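Local coordinates for lipoprotein (Burkholderia cenocepacia, PDB 4QHQ), which binds methionine between its two lobes and probably delivers it, as the lipoprotein component of an ABC transporter, for uptake into the cell, at residues Q16-V21 / K218-P223; T78-I83 / S236-F241. One frame throughout, in Å; residues are numbered along the deposited sequence.

Interaction 1: Q16-V21 / K218-P223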
ATOM      1  N   GLN A  16      14.133  -8.204  -5.939  1.00 13.69           N
ATOM      2  CA  GLN A  16      15.472  -8.715  -6.214  1.00 13.28           C
ATOM      3  C   GLN A  16      15.553 -10.192  -5.829  1.00 13.92           C
ATOM      4  O   GLN A  16      16.172 -10.995  -6.535  1.00 16.17           O
ATOM      5  CB  GLN A  16      16.552  -7.898  -5.495  1.00 17.10           C
ATOM      6  CG  GLN A  16      16.478  -6.388  -5.706  1.00 17.16           C
ATOM      7  CD  GLN A  16      16.365  -5.983  -7.166  1.00 17.74           C
ATOM      8  OE1 GLN A  16      17.193  -6.363  -7.998  1.00 20.61           O
ATOM      9  NE2 GLN A  16      15.342  -5.203  -7.483  1.00 17.34           N
ATOM     10  N   VAL A  17      14.906 -10.557  -4.725  1.00 15.22           N
ATOM     11  CA  VAL A  17      14.862 -11.956  -4.321  1.00 18.77           C
ATOM     12  C   VAL A  17      13.978 -12.761  -5.278  1.00 15.33           C
ATOM     13  O   VAL A  17      14.350 -13.855  -5.703  1.00 17.63           O
ATOM     14  CB  VAL A  17      14.365 -12.122  -2.871  1.00 16.93           C
ATOM     15  CG1 VAL A  17      14.401 -13.593  -2.453  1.00 17.71           C
ATOM     16  CG2 VAL A  17      15.213 -11.274  -1.925  1.00 18.72           C
ATOM     17  N   VAL A  18      12.809 -12.219  -5.615  1.00 15.35           N
ATOM     18  CA  VAL A  18      11.898 -12.935  -6.497  1.00 14.03           C
ATOM     19  C   VAL A  18      12.565 -13.176  -7.854  1.00 15.00           C
ATOM     20  O   VAL A  18      12.421 -14.248  -8.458  1.00 17.12           O
ATOM     21  CB  VAL A  18      10.585 -12.167  -6.716  1.00 13.31           C
ATOM     22  CG1 VAL A  18       9.642 -12.996  -7.576  1.00 14.16           C
ATOM     23  CG2 VAL A  18       9.921 -11.820  -5.382  1.00 10.89           C
ATOM     24  N   GLN A  19      13.299 -12.175  -8.330  1.00 16.13           N
ATOM     25  CA  GLN A  19      14.029 -12.278  -9.590  1.00 16.92           C
ATOM     26  C   GLN A  19      14.976 -13.470  -9.574  1.00 18.24           C
ATOM     27  O   GLN A  19      15.053 -14.233 -10.549  1.00 19.06           O
ATOM     28  CB  GLN A  19      14.811 -10.987  -9.838  1.00 19.81           C
ATOM     29  CG  GLN A  19      15.620 -10.959 -11.122  1.00 21.17           C
ATOM     30  CD  GLN A  19      16.303  -9.618 -11.326  1.00 21.77           C
ATOM     31  OE1 GLN A  19      15.936  -8.850 -12.215  1.00 30.17           O
ATOM     32  NE2 GLN A  19      17.296  -9.326 -10.491  1.00 28.28           N
ATOM     33  N   LYS A  20      15.685 -13.637  -8.461  1.00 17.78           N
ATOM     34  CA  LYS A  20      16.622 -14.743  -8.308  1.00 21.65           C
ATOM     35  C   LYS A  20      15.903 -16.096  -8.267  1.00 17.40           C
ATOM     36  O   LYS A  20      16.285 -17.028  -8.974  1.00 20.34           O
ATOM     37  CB  LYS A  20      17.475 -14.545  -7.054  1.00 21.21           C
ATOM     38  N   VAL A  21      14.852 -16.190  -7.457  1.00 18.99           N
ATOM     39  CA  VAL A  21      14.060 -17.412  -7.359  1.00 20.25           C
ATOM     40  C   VAL A  21      13.423 -17.776  -8.703  1.00 17.95           C
ATOM     41  O   VAL A  21      13.444 -18.938  -9.120  1.00 20.39           O
ATOM     42  CB  VAL A  21      12.952 -17.271  -6.295  1.00 16.65           C
ATOM     43  CG1 VAL A  21      12.064 -18.501  -6.286  1.00 18.14           C
ATOM     44  CG2 VAL A  21      13.571 -17.060  -4.923  1.00 20.87           C
ATOM     45  N   LYS A 218       4.527 -18.378  -8.168  1.00 14.70           N
ATOM     46  CA  LYS A 218       5.229 -19.414  -7.399  1.00 17.61           C
ATOM     47  C   LYS A 218       6.580 -18.900  -6.895  1.00 19.22           C
ATOM     48  O   LYS A 218       6.969 -19.143  -5.742  1.00 18.08           O
ATOM     49  CB  LYS A 218       5.425 -20.685  -8.235  1.00 17.46           C
ATOM     50  N   ALA A 219       7.278 -18.171  -7.760  1.00 14.93           N
ATOM     51  CA  ALA A 219       8.552 -17.547  -7.399  1.00 17.81           C
ATOM     52  C   ALA A 219       8.396 -16.538  -6.272  1.00 14.78           C
ATOM     53  O   ALA A 219       9.250 -16.461  -5.396  1.00 15.70           O
ATOM     54  CB  ALA A 219       9.188 -16.876  -8.610  1.00 19.01           C
ATOM     55  N   TYR A 220       7.315 -15.763  -6.298  1.00 12.48           N
ATOM     56  CA  TYR A 220       7.083 -14.796  -5.248  1.00 11.98           C
ATOM     57  C   TYR A 220       6.699 -15.531  -3.971  1.00 14.56           C
ATOM     58  O   TYR A 220       7.223 -15.242  -2.888  1.00 13.93           O
ATOM     59  CB  TYR A 220       5.988 -13.802  -5.628  1.00 12.64           C
ATOM     60  CG  TYR A 220       5.996 -12.574  -4.733  1.00 12.19           C
ATOM     61  CD1 TYR A 220       5.635 -12.656  -3.384  1.00 13.67           C
ATOM     62  CD2 TYR A 220       6.387 -11.341  -5.231  1.00 11.97           C
ATOM     63  CE1 TYR A 220       5.663 -11.534  -2.564  1.00 13.22           C
ATOM     64  CE2 TYR A 220       6.417 -10.223  -4.421  1.00 12.39           C
ATOM     65  CZ  TYR A 220       6.051 -10.326  -3.097  1.00 12.68           C
ATOM     66  OH  TYR A 220       6.072  -9.204  -2.299  1.00 12.45           O
ATOM     67  N   GLN A 221       5.779 -16.481  -4.105  1.00 13.59           N
ATOM     68  CA  GLN A 221       5.228 -17.184  -2.949  1.00 14.13           C
ATOM     69  C   GLN A 221       6.124 -18.349  -2.562  1.00 16.58           C
ATOM     70  O   GLN A 221       5.699 -19.502  -2.525  1.00 18.95           O
ATOM     71  CB  GLN A 221       3.802 -17.646  -3.240  1.00 14.17           C
ATOM     72  CG  GLN A 221       2.854 -16.491  -3.548  1.00 12.80           C
ATOM     73  CD  GLN A 221       1.425 -16.948  -3.786  1.00 15.79           C
ATOM     74  OE1 GLN A 221       1.170 -18.128  -4.041  1.00 15.53           O
ATOM     75  NE2 GLN A 221       0.480 -16.018  -3.697  1.00 13.56           N
ATOM     76  N   SER A 222       7.376 -18.021  -2.265  1.00 15.81           N
ATOM     77  CA  SER A 222       8.419 -19.009  -2.034  1.00 18.03           C
ATOM     78  C   SER A 222       8.993 -18.861  -0.632  1.00 18.16           C
ATOM     79  O   SER A 222       8.883 -17.796  -0.029  1.00 16.30           O
ATOM     80  CB  SER A 222       9.535 -18.810  -3.056  1.00 16.92           C
ATOM     81  OG  SER A 222      10.088 -17.510  -2.935  1.00 19.11           O
ATOM     82  N   PRO A 223       9.608 -19.935  -0.106  1.00 19.17           N
ATOM     83  CA  PRO A 223      10.245 -19.839   1.213  1.00 19.21           C
ATOM     84  C   PRO A 223      11.317 -18.749   1.269  1.00 19.57           C
ATOM     85  O   PRO A 223      11.429 -18.069   2.287  1.00 20.41           O
ATOM     86  CB  PRO A 223      10.878 -21.221   1.396  1.00 24.24           C
ATOM     87  CG  PRO A 223      10.039 -22.126   0.560  1.00 26.98           C
ATOM     88  CD  PRO A 223       9.641 -21.310  -0.637  1.00 22.61           C
TER

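Interaction 2: T78-I83 / S236-F241. With MET (methionine), chain B.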
ATOM      1  N   THR A  78       0.645 -11.141  -2.174  1.00  9.51           N
ATOM      2  CA  THR A  78       2.059 -11.023  -1.855  1.00  9.61           C
ATOM      3  C   THR A  78       2.286 -10.866  -0.346  1.00  8.25           C
ATOM      4  O   THR A  78       2.664 -11.814   0.330  1.00 10.54           O
ATOM      5  CB  THR A  78       2.691  -9.869  -2.650  1.00  9.26           C
ATOM      6  OG1 THR A  78       1.920  -8.677  -2.469  1.00 10.82           O
ATOM      7  CG2 THR A  78       2.707 -10.195  -4.137  1.00 11.52           C
ATOM      8  N   TYR A  79       2.022  -9.669   0.181  1.00 10.12           N
ATOM      9  CA  TYR A  79       2.131  -9.424   1.616  1.00 12.05           C
ATOM     10  C   TYR A  79       1.085  -8.401   2.001  1.00  8.68           C
ATOM     11  O   TYR A  79       0.560  -7.690   1.146  1.00  9.32           O
ATOM     12  CB  TYR A  79       3.517  -8.884   1.986  1.00 10.91           C
ATOM     13  CG  TYR A  79       3.804  -7.549   1.375  1.00  9.27           C
ATOM     14  CD1 TYR A  79       3.419  -6.367   2.004  1.00 10.49           C
ATOM     15  CD2 TYR A  79       4.456  -7.452   0.152  1.00 10.53           C
ATOM     16  CE1 TYR A  79       3.668  -5.140   1.428  1.00 12.35           C
ATOM     17  CE2 TYR A  79       4.717  -6.229  -0.426  1.00 10.43           C
ATOM     18  CZ  TYR A  79       4.321  -5.069   0.223  1.00 10.19           C
ATOM     19  OH  TYR A  79       4.585  -3.843  -0.345  1.00 11.08           O
ATOM     20  N   ILE A  80       0.822  -8.313   3.306  1.00  9.70           N
ATOM     21  CA  ILE A  80      -0.007  -7.262   3.874  1.00 10.13           C
ATOM     22  C   ILE A  80       0.862  -6.418   4.809  1.00 11.26           C
ATOM     23  O   ILE A  80       1.805  -6.920   5.438  1.00 12.62           O
ATOM     24  CB  ILE A  80      -1.235  -7.863   4.606  1.00 11.29           C
ATOM     25  CG1 ILE A  80      -2.241  -6.778   5.002  1.00 11.68           C
ATOM     26  CG2 ILE A  80      -0.807  -8.699   5.813  1.00 12.84           C
ATOM     27  CD1 ILE A  80      -3.611  -7.334   5.354  1.00 14.10           C
ATOM     28  N   SER A  81       0.571  -5.125   4.868  1.00  8.25           N
ATOM     29  CA  SER A  81       1.395  -4.223   5.652  1.00 10.21           C
ATOM     30  C   SER A  81       0.514  -3.176   6.311  1.00 10.02           C
ATOM     31  O   SER A  81       0.241  -2.133   5.710  1.00 11.48           O
ATOM     32  CB  SER A  81       2.456  -3.559   4.775  1.00 10.61           C
ATOM     33  OG  SER A  81       1.859  -2.848   3.711  1.00 10.76           O
ATOM     34  N   PRO A  82       0.070  -3.455   7.538  1.00 10.36           N
ATOM     35  CA  PRO A  82      -0.811  -2.542   8.284  1.00 10.22           C
ATOM     36  C   PRO A  82      -0.313  -1.100   8.261  1.00 12.85           C
ATOM     37  O   PRO A  82       0.854  -0.826   8.542  1.00 10.99           O
ATOM     38  CB  PRO A  82      -0.765  -3.113   9.700  1.00 12.99           C
ATOM     39  CG  PRO A  82      -0.590  -4.583   9.475  1.00 16.42           C
ATOM     40  CD  PRO A  82       0.390  -4.656   8.326  1.00 10.02           C
ATOM     41  N   ILE A  83      -1.204  -0.191   7.900  1.00  9.55           N
ATOM     42  CA  ILE A  83      -0.826   1.201   7.762  1.00  8.95           C
ATOM     43  C   ILE A  83      -0.733   1.844   9.141  1.00 10.40           C
ATOM     44  O   ILE A  83      -1.517   1.541  10.054  1.00 11.87           O
ATOM     45  CB  ILE A  83      -1.792   1.947   6.816  1.00 10.37           C
ATOM     46  CG1 ILE A  83      -1.187   3.273   6.342  1.00 11.70           C
ATOM     47  CG2 ILE A  83      -3.167   2.111   7.404  1.00 11.88           C
ATOM     48  CD1 ILE A  83      -1.874   3.839   5.098  1.00 12.83           C
ATOM     49  N   SER A 236       6.663  -5.583   9.912  1.00 14.03           N
ATOM     50  CA  SER A 236       5.833  -4.536   9.318  1.00 12.62           C
ATOM     51  C   SER A 236       5.146  -5.012   8.035  1.00 12.06           C
ATOM     52  O   SER A 236       4.159  -4.427   7.589  1.00 13.29           O
ATOM     53  CB  SER A 236       6.667  -3.293   9.018  1.00 12.88           C
ATOM     54  OG  SER A 236       7.593  -3.536   7.973  1.00 14.91           O
ATOM     55  N   MET A 237       5.685  -6.073   7.440  1.00 11.81           N
ATOM     56  CA  MET A 237       5.093  -6.709   6.274  1.00 12.23           C
ATOM     57  C   MET A 237       4.944  -8.179   6.622  1.00 13.26           C
ATOM     58  O   MET A 237       5.872  -8.797   7.143  1.00 13.19           O
ATOM     59  CB  MET A 237       5.989  -6.509   5.056  1.00 10.69           C
ATOM     60  CG  MET A 237       6.002  -5.066   4.566  1.00 11.77           C
ATOM     61  SD  MET A 237       7.415  -4.646   3.524  1.00 11.88           S
ATOM     62  CE  MET A 237       7.297  -5.893   2.242  1.00 12.12           C
ATOM     63  N   VAL A 238       3.753  -8.711   6.380  1.00 11.48           N
ATOM     64  CA  VAL A 238       3.437 -10.092   6.702  1.00 12.28           C
ATOM     65  C   VAL A 238       3.060 -10.815   5.411  1.00 12.51           C
ATOM     66  O   VAL A 238       2.186 -10.362   4.673  1.00 11.07           O
ATOM     67  CB  VAL A 238       2.285 -10.167   7.727  1.00 12.32           C
ATOM     68  CG1 VAL A 238       1.873 -11.617   7.942  1.00 13.96           C
ATOM     69  CG2 VAL A 238       2.693  -9.505   9.058  1.00 17.38           C
ATOM     70  N   ALA A 239       3.742 -11.921   5.127  1.00 15.03           N
ATOM     71  CA  ALA A 239       3.485 -12.649   3.894  1.00 13.74           C
ATOM     72  C   ALA A 239       2.026 -13.059   3.798  1.00 14.13           C
ATOM     73  O   ALA A 239       1.395 -13.430   4.790  1.00 13.76           O
ATOM     74  CB  ALA A 239       4.392 -13.881   3.772  1.00 14.52           C
ATOM     75  N   SER A 240       1.490 -12.997   2.584  1.00 12.32           N
ATOM     76  CA  SER A 240       0.112 -13.398   2.345  1.00 13.16           C
ATOM     77  C   SER A 240       0.030 -14.788   1.717  1.00 14.18           C
ATOM     78  O   SER A 240      -0.927 -15.098   1.018  1.00 17.31           O
ATOM     79  CB  SER A 240      -0.597 -12.385   1.450  1.00 15.42           C
ATOM     80  OG  SER A 240      -0.566 -11.092   2.012  1.00 17.15           O
ATOM     81  N   PHE A 241       1.026 -15.618   2.011  1.00 14.42           N
ATOM     82  CA  PHE A 241       1.099 -16.983   1.505  1.00 15.59           C
ATOM     83  C   PHE A 241       1.869 -17.823   2.503  1.00 18.87           C
ATOM     84  O   PHE A 241       1.937 -19.049   2.367  1.00 21.98           O
ATOM     85  CB  PHE A 241       1.819 -17.006   0.158  1.00 17.36           C
ATOM     86  CG  PHE A 241       3.220 -16.464   0.218  1.00 15.69           C
ATOM     87  CD1 PHE A 241       4.293 -17.303   0.491  1.00 15.98           C
ATOM     88  CD2 PHE A 241       3.467 -15.120   0.004  1.00 13.20           C
ATOM     89  CE1 PHE A 241       5.585 -16.810   0.548  1.00 17.52           C
ATOM     90  CE2 PHE A 241       4.758 -14.617   0.063  1.00 15.25           C
ATOM     91  CZ  PHE A 241       5.818 -15.468   0.335  1.00 15.00           C
ATOM     92  OXT PHE A 241       2.451 -17.309   3.461  1.00 21.27           O
TER
HETATM   93  N   MET B 301       2.093  -1.330  -0.384  1.00  8.79           N
HETATM   94  CA  MET B 301       1.003  -0.374  -0.182  1.00 10.21           C
HETATM   95  C   MET B 301       0.211  -0.713   1.062  1.00  9.31           C
HETATM   96  O   MET B 301      -0.040  -1.887   1.306  1.00 11.74           O
HETATM   97  CB  MET B 301       0.093  -0.371  -1.415  1.00  8.69           C
HETATM   98  CG  MET B 301      -1.069   0.637  -1.336  1.00 10.33           C
HETATM   99  SD  MET B 301      -2.144   0.557  -2.785  1.00  8.99           S
HETATM  100  CE  MET B 301      -1.057   1.172  -4.074  1.00  9.85           C
HETATM  101  OXT MET B 301      -0.163   0.175   1.848  1.00  9.38           O
HETATM  102  O   HOH W   1       3.216  -2.033   8.591  1.00 20.79           O

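Interaction 1: Q16-V21 / K218-P223
Val18 and Val21, one turn apart on helix 10-26, press their methyl groups against the C-terminal end of helix 211-220 (Ala219, Tyr220) and against Ser222 just beyond it. No hydrogen bond passes between the two segments; the contact is almost wholly apolar and buried.

From CB of Val18 the two branches part. CG1 of Val18 lies anti to the backbone N (chi1 -177°) and is thereby carried over the main chain of the second helix, 3.8 Å from Tyr220 N, with the methyl of Ala219 also in contact. CG2 of Val18 takes the other direction and meets the tyrosine ring obliquely, 3.6 Å from Tyr220 CD2, with CE2 slightly farther away.

One turn on, CG1 of Val21 rests 3.6 Å from Ala219 O. The CB of Ala219 is wedged between the two valines, 4.0 Å from CG1 of Val18 and of Val21. CG2 of Val21 turns to the OG of Ser222 at the same distance.

That hydroxyl is engaged elsewhere: Ser222 OG donates to Ala219 O over 2.8 Å, approaching from above the carbonyl plane, 36° out of it. The bond closes the end of helix 211-220 over the inverse gamma turn centred on Gln221, and the same OG accepts a weak bond from Val225 N as N-cap of the next helix.

The junction packs three helices of the lobe built on the six-stranded sheet of this PBP-clan protein: Val18 also touches Val225 of helix 223-233, Ala219 reaches Ala22 on helix 10-26, and the ring of Tyr220 meets Trp15 and also packs against strand 72-80.

Interaction 2: T78-I83 / S236-F241
A short antiparallel beta pairing at the edge of the six-stranded sheet joins the end of strand 72-80 to the C-terminal strand 238-239, beside the methionine pocket. Ile80 and Val238 form a hydrogen-bonded pair: Ile80 N donates to Val238 O and Val238 N to Ile80 O, both over 2.8 Å, the second nearly along the C=O axis. A third bond, Ser240 N to Thr78 O, is equally short, but the donor stands 40° out of the carbonyl plane. Thr78 O also lies at the edge of the Phe241 ring, 3.4 Å from CD2.

On one face of the sheet, Ile80 and Val238 lie side by side, with CG2 of Ile80 3.9 Å from Val238 CB. Tyr79 and Met237 make the main side-chain contact. The side chain of Met237 bends at its last torsion (chi3 55°), bringing CE over the centre of the Tyr79 ring, 3.6 Å from the centroid and only 6° off the normal, a CH-pi contact. Met237 SD stands above the same face at 4.6 Å from the Tyr79 centroid, a Met-aromatic contact. The phenol OH bonds to Asp11, so the ring is capped on one face by Met237 and tied at its hydroxyl.

Ser81 OG approaches the O of the bound methionine to 3.2 Å without the geometry of a hydrogen bond, while Asn199 and Arg113 do hydrogen-bond the ligand. Beyond the paired strands, one water donates to both Pro82 O and Ser236 O and bridges the segments.

Strand 72-80 lies between strands 199-204 and 238-239 in the sheet. Met237 and Ser236 touch Leu177 of helix 173-178, and the terminal carboxylate of Phe241 pairs with Lys226 of helix 223-233.

How the interactions relate
Interaction 1 lies farther from the centre of the chain, about 20 Å against about 10 Å for interaction 2 (centre to centre), yet the residues touching in it are all buried, whereas Val238 to Phe241 in interaction 2 are partly exposed. The chemistry follows the elements joined: helix meets helix through methyl groups without a hydrogen bond between them, while strand meets strand through backbone bonds supplemented by Met237 over the Tyr79 ring. Tyr220 connects the two, its CE1 3.4 Å from Thr78 CB, and Phe241 packs against the turn at Gln221 and Ser222. Of the two, interaction 2 alone contributes ligand-pocket residues.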